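Local coordinates for protein 2,3-dihydroxybenzoate-AMP ligase (Bacillus subtilis, PDB 1MDB) that belongs to the AMP-binding enzyme family of the ANL clan and binds 2,3-dihydroxy-benzoic acid and adenosine monophosphate, at residues S182-L187 against P201-D206; K75-V80 against E119-A124. All coordinates share one frame; numbering follows the deposited sequence.

Contact 1: S182-L187 against P201-D206; sequences SDVAFL and PRTHDD
Ala-185 and Phe-186 both turn their amides to the carbonyl of Arg-202, which makes a classic beta bulge in an antiparallel pair of strands. The bond from Ala-185 N to Arg-202 O is short, 2.7 Å, whereas that from Phe-186 N is long and weak. Arg-202 N answers with a nearly linear bond to Phe-186 O (3.1 Å, 164° at the hydrogen). At the far end Asp-183 O accepts a weak bond from His-204 N, and Thr-203 CA lies close to the same oxygen.

Among the apolar contacts, Ala-185 CB sits 3.6 Å from the centroid of the His-204 ring, squarely over one face, a CH-pi contact. With CG between the backbone N and the carbonyl carbon (chi1 63°), the Phe-186 ring is laid alongside the Arg-202 chain, Phe-186 CE1 being 3.5 Å from Arg-202 CB. On the other face of the hairpin, Leu-187 CD2 rests 3.8 Å from Pro-201 CG.

The polar side chains close the turn into the helix. Thr-203 and Asp-206 form a capping box: Asp-206 N donates to Thr-203 OG1, and Thr-203 N reaches Asp-206 OD1 at 2.6 Å. Thr-203 OG1 also donates to Asp-206 OD1, from the same face of the carboxylate plane. The other carboxylate oxygen, Asp-206 OD2, takes Arg-202 NE at 2.8 Å and also NH2, both in the guanidinium plane. Two donors on each oxygen thus hold the rotation of the carboxylate. A water at the edge of the His-204 ring joins NE2 to Val-184 O.

The contact pairs the two strands of the hairpin 184-189/199-203 and packs the first turn of helix 204-218, through His-204, on the beginning of the first strand. Strand 101-104 packs alongside through Leu-101, Pro-102 and Phe-104, and Tyr-207 meets the Phe-186 ring edge-to-face.

Contact 2: K75-V80 against E119-A124; sequences KDRVVV and EFAEAA. With SO4 (sulfate ion), chain B.
Arg-77 reaches from the start of strand 77-80 across to the Schellman motif, with Glu-122 at positive phi, that closes helix 111-120. Its CB lies 4.0 Å from Ala-121 CB, and CG touches the same methyl. Bends at chi2 (71°) and chi3 (72°) then curl the chain round Ala-121 O, with Arg-77 CD passing 4.0 Å from that oxygen. There NE donates a 2.9 Å bond to Ala-121 O, lying in the plane of that carbonyl, while NH2 adds a weak, longer one to the same oxygen. NH2 also passes Glu-122 CB, but the carboxylate of Glu-122 forms its salt bridge with Lys-394. At the tip, Arg-77 NH1 binds Lys-75 O at 2.7 Å. The same nitrogen makes weak bonds to sulfate O1 and O3, and Lys-75 NZ also reaches O3 weakly.

In the backbone, Arg-77 O receives Ala-124 N at 2.9 Å, and Val-79 CG2 meets Ala-123 CB at 3.7 Å. Two backbone oxygens, Ala-121 O and Lys-75 O, therefore hold the guanidinium in place by its N-H groups. Neither carbonyl neutralises its positive charge, which with that of Lys-75 probably attracts the sulfate, an ion likely to come from the crystallisation liquor.

Overall arrangement
Contact 1 is almost wholly buried, its centre about 17 Å from that of the chain, while contact 2 lies nearer the surface, about 21 Å out, and borders a sulfate. Their centres are about 15 Å apart, and they meet where Leu-187 CD1 packs 3.9 Å from Arg-77 CG. Strand 101-104 is common ground: it pairs with strand 77-80 of contact 2 and bonds through its backbone to Leu-187 of contact 1. Both contain an arginine: Arg-202 pairs with Asp-206 inside its own segment, within the fold, whereas Arg-77 bonds across to Ala-121 O and turns its tip to an anion.

Contact 1: S182-L187 against P201-D206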
loop_
_atom_site.group_PDB
_atom_site.type_symbol
_atom_site.label_atom_id
_atom_site.label_comp_id
_atom_site.label_asym_id
_atom_site.label_seq_id
_atom_site.Cartn_x
_atom_site.Cartn_y
_atom_site.Cartn_z
ATOM N N SER A 182 22.071 -0.431 -8.761
ATOM C CA SER A 182 21.201 -0.587 -9.917
ATOM C C SER A 182 20.528 -1.959 -9.997
ATOM O O SER A 182 19.697 -2.192 -10.875
ATOM C CB SER A 182 21.996 -0.324 -11.201
ATOM O OG SER A 182 23.103 -1.201 -11.298
ATOM N N ASP A 183 20.882 -2.865 -9.091
ATOM C CA ASP A 183 20.287 -4.198 -9.101
ATOM C C ASP A 183 18.842 -4.147 -8.599
ATOM O O ASP A 183 18.468 -3.248 -7.840
ATOM C CB ASP A 183 21.066 -5.171 -8.189
ATOM C CG ASP A 183 22.471 -5.492 -8.700
ATOM O OD1 ASP A 183 22.723 -5.390 -9.919
ATOM O OD2 ASP A 183 23.323 -5.878 -7.868
ATOM N N VAL A 184 18.028 -5.104 -9.032
ATOM C CA VAL A 184 16.664 -5.171 -8.536
ATOM C C VAL A 184 16.860 -5.534 -7.070
ATOM O O VAL A 184 17.672 -6.401 -6.749
ATOM C CB VAL A 184 15.850 -6.291 -9.217
ATOM C CG1 VAL A 184 14.534 -6.485 -8.483
ATOM C CG2 VAL A 184 15.600 -5.942 -10.691
ATOM N N ALA A 185 16.135 -4.870 -6.180
ATOM C CA ALA A 185 16.264 -5.139 -4.752
ATOM C C ALA A 185 15.173 -6.072 -4.228
ATOM O O ALA A 185 15.373 -6.793 -3.245
ATOM C CB ALA A 185 16.231 -3.826 -3.985
ATOM N N PHE A 186 14.014 -6.049 -4.879
ATOM C CA PHE A 186 12.895 -6.883 -4.454
ATOM C C PHE A 186 11.740 -6.812 -5.445
ATOM O O PHE A 186 11.743 -5.987 -6.358
ATOM C CB PHE A 186 12.402 -6.418 -3.079
ATOM C CG PHE A 186 11.864 -5.009 -3.069
ATOM C CD1 PHE A 186 10.662 -4.699 -3.700
ATOM C CD2 PHE A 186 12.565 -3.990 -2.436
ATOM C CE1 PHE A 186 10.167 -3.397 -3.701
ATOM C CE2 PHE A 186 12.081 -2.687 -2.429
ATOM C CZ PHE A 186 10.878 -2.390 -3.065
ATOM N N LEU A 187 10.741 -7.665 -5.238
ATOM C CA LEU A 187 9.572 -7.669 -6.094
ATOM C C LEU A 187 8.341 -7.360 -5.250
ATOM O O LEU A 187 8.058 -8.055 -4.274
ATOM C CB LEU A 187 9.409 -9.036 -6.786
ATOM C CG LEU A 187 10.622 -9.547 -7.574
ATOM C CD1 LEU A 187 10.297 -10.883 -8.223
ATOM C CD2 LEU A 187 11.006 -8.528 -8.628
ATOM N N PRO A 201 9.289 -5.264 -10.081
ATOM C CA PRO A 201 10.704 -5.156 -9.724
ATOM C C PRO A 201 11.062 -3.720 -9.336
ATOM O O PRO A 201 10.726 -2.787 -10.063
ATOM C CB PRO A 201 11.421 -5.563 -11.011
ATOM C CG PRO A 201 10.431 -6.392 -11.734
ATOM C CD PRO A 201 9.149 -5.634 -11.497
ATOM N N ARG A 202 11.714 -3.542 -8.191
ATOM C CA ARG A 202 12.158 -2.208 -7.764
ATOM C C ARG A 202 13.656 -2.330 -7.472
ATOM O O ARG A 202 14.100 -3.313 -6.865
ATOM C CB ARG A 202 11.417 -1.726 -6.505
ATOM C CG ARG A 202 9.899 -1.539 -6.651
ATOM C CD ARG A 202 9.519 -0.626 -7.817
ATOM N NE ARG A 202 9.894 0.767 -7.595
ATOM C CZ ARG A 202 9.188 1.627 -6.873
ATOM N NH1 ARG A 202 8.051 1.240 -6.305
ATOM N NH2 ARG A 202 9.628 2.871 -6.706
ATOM N N THR A 203 14.438 -1.359 -7.935
ATOM C CA THR A 203 15.883 -1.373 -7.716
ATOM C C THR A 203 16.196 -0.522 -6.482
ATOM O O THR A 203 15.352 0.252 -6.029
ATOM C CB THR A 203 16.658 -0.795 -8.943
ATOM O OG1 THR A 203 16.366 0.603 -9.087
ATOM C CG2 THR A 203 16.255 -1.525 -10.237
ATOM N N HIS A 204 17.400 -0.684 -5.940
ATOM C CA HIS A 204 17.825 0.068 -4.768
ATOM C C HIS A 204 17.757 1.559 -5.074
ATOM O O HIS A 204 17.184 2.336 -4.310
ATOM C CB HIS A 204 19.271 -0.286 -4.380
ATOM C CG HIS A 204 19.490 -1.736 -4.063
ATOM N ND1 HIS A 204 19.670 -2.199 -2.776
ATOM C CD2 HIS A 204 19.582 -2.820 -4.867
ATOM C CE1 HIS A 204 19.863 -3.505 -2.801
ATOM N NE2 HIS A 204 19.815 -3.908 -4.059
ATOM N N ASP A 205 18.350 1.960 -6.195
ATOM C CA ASP A 205 18.356 3.370 -6.580
ATOM C C ASP A 205 16.977 4.003 -6.733
ATOM O O ASP A 205 16.706 5.054 -6.149
ATOM C CB ASP A 205 19.125 3.578 -7.892
ATOM C CG ASP A 205 20.614 3.757 -7.674
ATOM O OD1 ASP A 205 20.989 4.510 -6.748
ATOM O OD2 ASP A 205 21.405 3.156 -8.431
ATOM N N ASP A 206 16.100 3.386 -7.519
ATOM C CA ASP A 206 14.796 4.003 -7.712
ATOM C C ASP A 206 13.929 3.966 -6.454
ATOM O O ASP A 206 13.193 4.906 -6.201
ATOM C CB ASP A 206 14.059 3.393 -8.923
ATOM C CG ASP A 206 13.299 2.116 -8.586
ATOM O OD1 ASP A 206 13.788 1.009 -8.907
ATOM O OD2 ASP A 206 12.204 2.227 -7.998
HETATM O O HOH W 1 19.782 -6.832 -4.684
#

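Contact 2: K75-V80 against E119-A124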
loop_
_atom_site.group_PDB
_atom_site.type_symbol
_atom_site.label_atom_id
_atom_site.label_comp_id
_atom_site.label_asym_id
_atom_site.label_seq_id
_atom_site.Cartn_x
_atom_site.Cartn_y
_atom_site.Cartn_z
ATOM N N LYS A 75 20.285 -12.949 -6.307
ATOM C CA LYS A 75 19.238 -12.996 -7.332
ATOM C C LYS A 75 18.105 -13.966 -6.969
ATOM O O LYS A 75 17.054 -13.969 -7.612
ATOM C CB LYS A 75 19.806 -13.362 -8.714
ATOM C CG LYS A 75 20.607 -12.254 -9.388
ATOM C CD LYS A 75 20.727 -12.489 -10.897
ATOM C CE LYS A 75 21.391 -13.821 -11.213
ATOM N NZ LYS A 75 21.351 -14.148 -12.669
ATOM N N ASP A 76 18.310 -14.793 -5.950
ATOM C CA ASP A 76 17.261 -15.726 -5.533
ATOM C C ASP A 76 16.060 -14.953 -5.009
ATOM O O ASP A 76 16.220 -13.929 -4.333
ATOM C CB ASP A 76 17.732 -16.642 -4.401
ATOM C CG ASP A 76 18.467 -17.859 -4.898
ATOM O OD1 ASP A 76 18.354 -18.170 -6.095
ATOM O OD2 ASP A 76 19.145 -18.514 -4.082
ATOM N N ARG A 77 14.861 -15.438 -5.311
ATOM C CA ARG A 77 13.662 -14.795 -4.807
ATOM C C ARG A 77 13.243 -15.472 -3.519
ATOM O O ARG A 77 13.358 -16.695 -3.367
ATOM C CB ARG A 77 12.524 -14.853 -5.828
ATOM C CG ARG A 77 12.583 -13.721 -6.833
ATOM C CD ARG A 77 13.745 -13.919 -7.786
ATOM N NE ARG A 77 13.475 -15.022 -8.703
ATOM C CZ ARG A 77 14.344 -15.483 -9.596
ATOM N NH1 ARG A 77 15.552 -14.935 -9.687
ATOM N NH2 ARG A 77 13.998 -16.481 -10.410
ATOM N N VAL A 78 12.777 -14.668 -2.571
ATOM C CA VAL A 78 12.342 -15.203 -1.295
ATOM C C VAL A 78 11.027 -14.576 -0.901
ATOM O O VAL A 78 10.955 -13.378 -0.612
ATOM C CB VAL A 78 13.403 -14.954 -0.202
ATOM C CG1 VAL A 78 12.906 -15.442 1.144
ATOM C CG2 VAL A 78 14.703 -15.673 -0.578
ATOM N N VAL A 79 9.977 -15.391 -0.908
ATOM C CA VAL A 79 8.652 -14.918 -0.543
ATOM C C VAL A 79 8.619 -14.680 0.953
ATOM O O VAL A 79 8.815 -15.607 1.747
ATOM C CB VAL A 79 7.563 -15.937 -0.924
ATOM C CG1 VAL A 79 6.174 -15.359 -0.637
ATOM C CG2 VAL A 79 7.681 -16.296 -2.396
ATOM N N VAL A 80 8.401 -13.424 1.331
ATOM C CA VAL A 80 8.326 -13.024 2.734
ATOM C C VAL A 80 6.867 -12.687 3.061
ATOM O O VAL A 80 6.253 -11.831 2.421
ATOM C CB VAL A 80 9.218 -11.770 3.019
ATOM C CG1 VAL A 80 9.250 -11.471 4.519
ATOM C CG2 VAL A 80 10.636 -11.993 2.502
ATOM N N GLU A 119 5.840 -20.267 -7.240
ATOM C CA GLU A 119 6.059 -20.879 -8.554
ATOM C C GLU A 119 6.614 -19.842 -9.524
ATOM O O GLU A 119 7.722 -19.968 -10.033
ATOM C CB GLU A 119 4.744 -21.403 -9.125
ATOM C CG GLU A 119 4.586 -22.904 -9.129
ATOM C CD GLU A 119 3.341 -23.327 -9.886
ATOM O OE1 GLU A 119 3.276 -23.072 -11.107
ATOM O OE2 GLU A 119 2.426 -23.903 -9.265
ATOM N N PHE A 120 5.801 -18.827 -9.787
ATOM C CA PHE A 120 6.159 -17.742 -10.686
ATOM C C PHE A 120 7.564 -17.210 -10.401
ATOM O O PHE A 120 8.425 -17.219 -11.275
ATOM C CB PHE A 120 5.126 -16.631 -10.546
ATOM C CG PHE A 120 5.221 -15.563 -11.595
ATOM C CD1 PHE A 120 5.372 -15.895 -12.936
ATOM C CD2 PHE A 120 5.091 -14.227 -11.247
ATOM C CE1 PHE A 120 5.385 -14.905 -13.918
ATOM C CE2 PHE A 120 5.101 -13.226 -12.223
ATOM C CZ PHE A 120 5.247 -13.565 -13.557
ATOM N N ALA A 121 7.798 -16.760 -9.173
ATOM C CA ALA A 121 9.101 -16.229 -8.801
ATOM C C ALA A 121 10.167 -17.313 -8.618
ATOM O O ALA A 121 11.342 -17.001 -8.396
ATOM C CB ALA A 121 8.974 -15.407 -7.529
ATOM N N GLU A 122 9.764 -18.581 -8.712
ATOM C CA GLU A 122 10.708 -19.682 -8.546
ATOM C C GLU A 122 11.467 -19.443 -7.244
ATOM O O GLU A 122 12.696 -19.481 -7.203
ATOM C CB GLU A 122 11.678 -19.727 -9.740
ATOM C CG GLU A 122 11.017 -20.155 -11.059
ATOM C CD GLU A 122 11.759 -19.672 -12.306
ATOM O OE1 GLU A 122 12.984 -19.880 -12.406
ATOM O OE2 GLU A 122 11.110 -19.084 -13.195
ATOM N N ALA A 123 10.708 -19.199 -6.184
ATOM C CA ALA A 123 11.246 -18.912 -4.860
ATOM C C ALA A 123 12.153 -19.993 -4.283
ATOM O O ALA A 123 11.854 -21.190 -4.368
ATOM C CB ALA A 123 10.093 -18.637 -3.892
ATOM N N ALA A 124 13.255 -19.553 -3.682
ATOM C CA ALA A 124 14.221 -20.452 -3.057
ATOM C C ALA A 124 13.874 -20.662 -1.589
ATOM O O ALA A 124 14.371 -21.599 -0.945
ATOM C CB ALA A 124 15.624 -19.877 -3.175
HETATM S S SO4 B . 17.597 -15.133 -13.052
HETATM O O1 SO4 B . 16.155 -15.393 -12.862
HETATM O O2 SO4 B . 17.807 -13.727 -13.455
HETATM O O3 SO4 B . 18.313 -15.395 -11.788
HETATM O O4 SO4 B . 18.121 -16.037 -14.097
#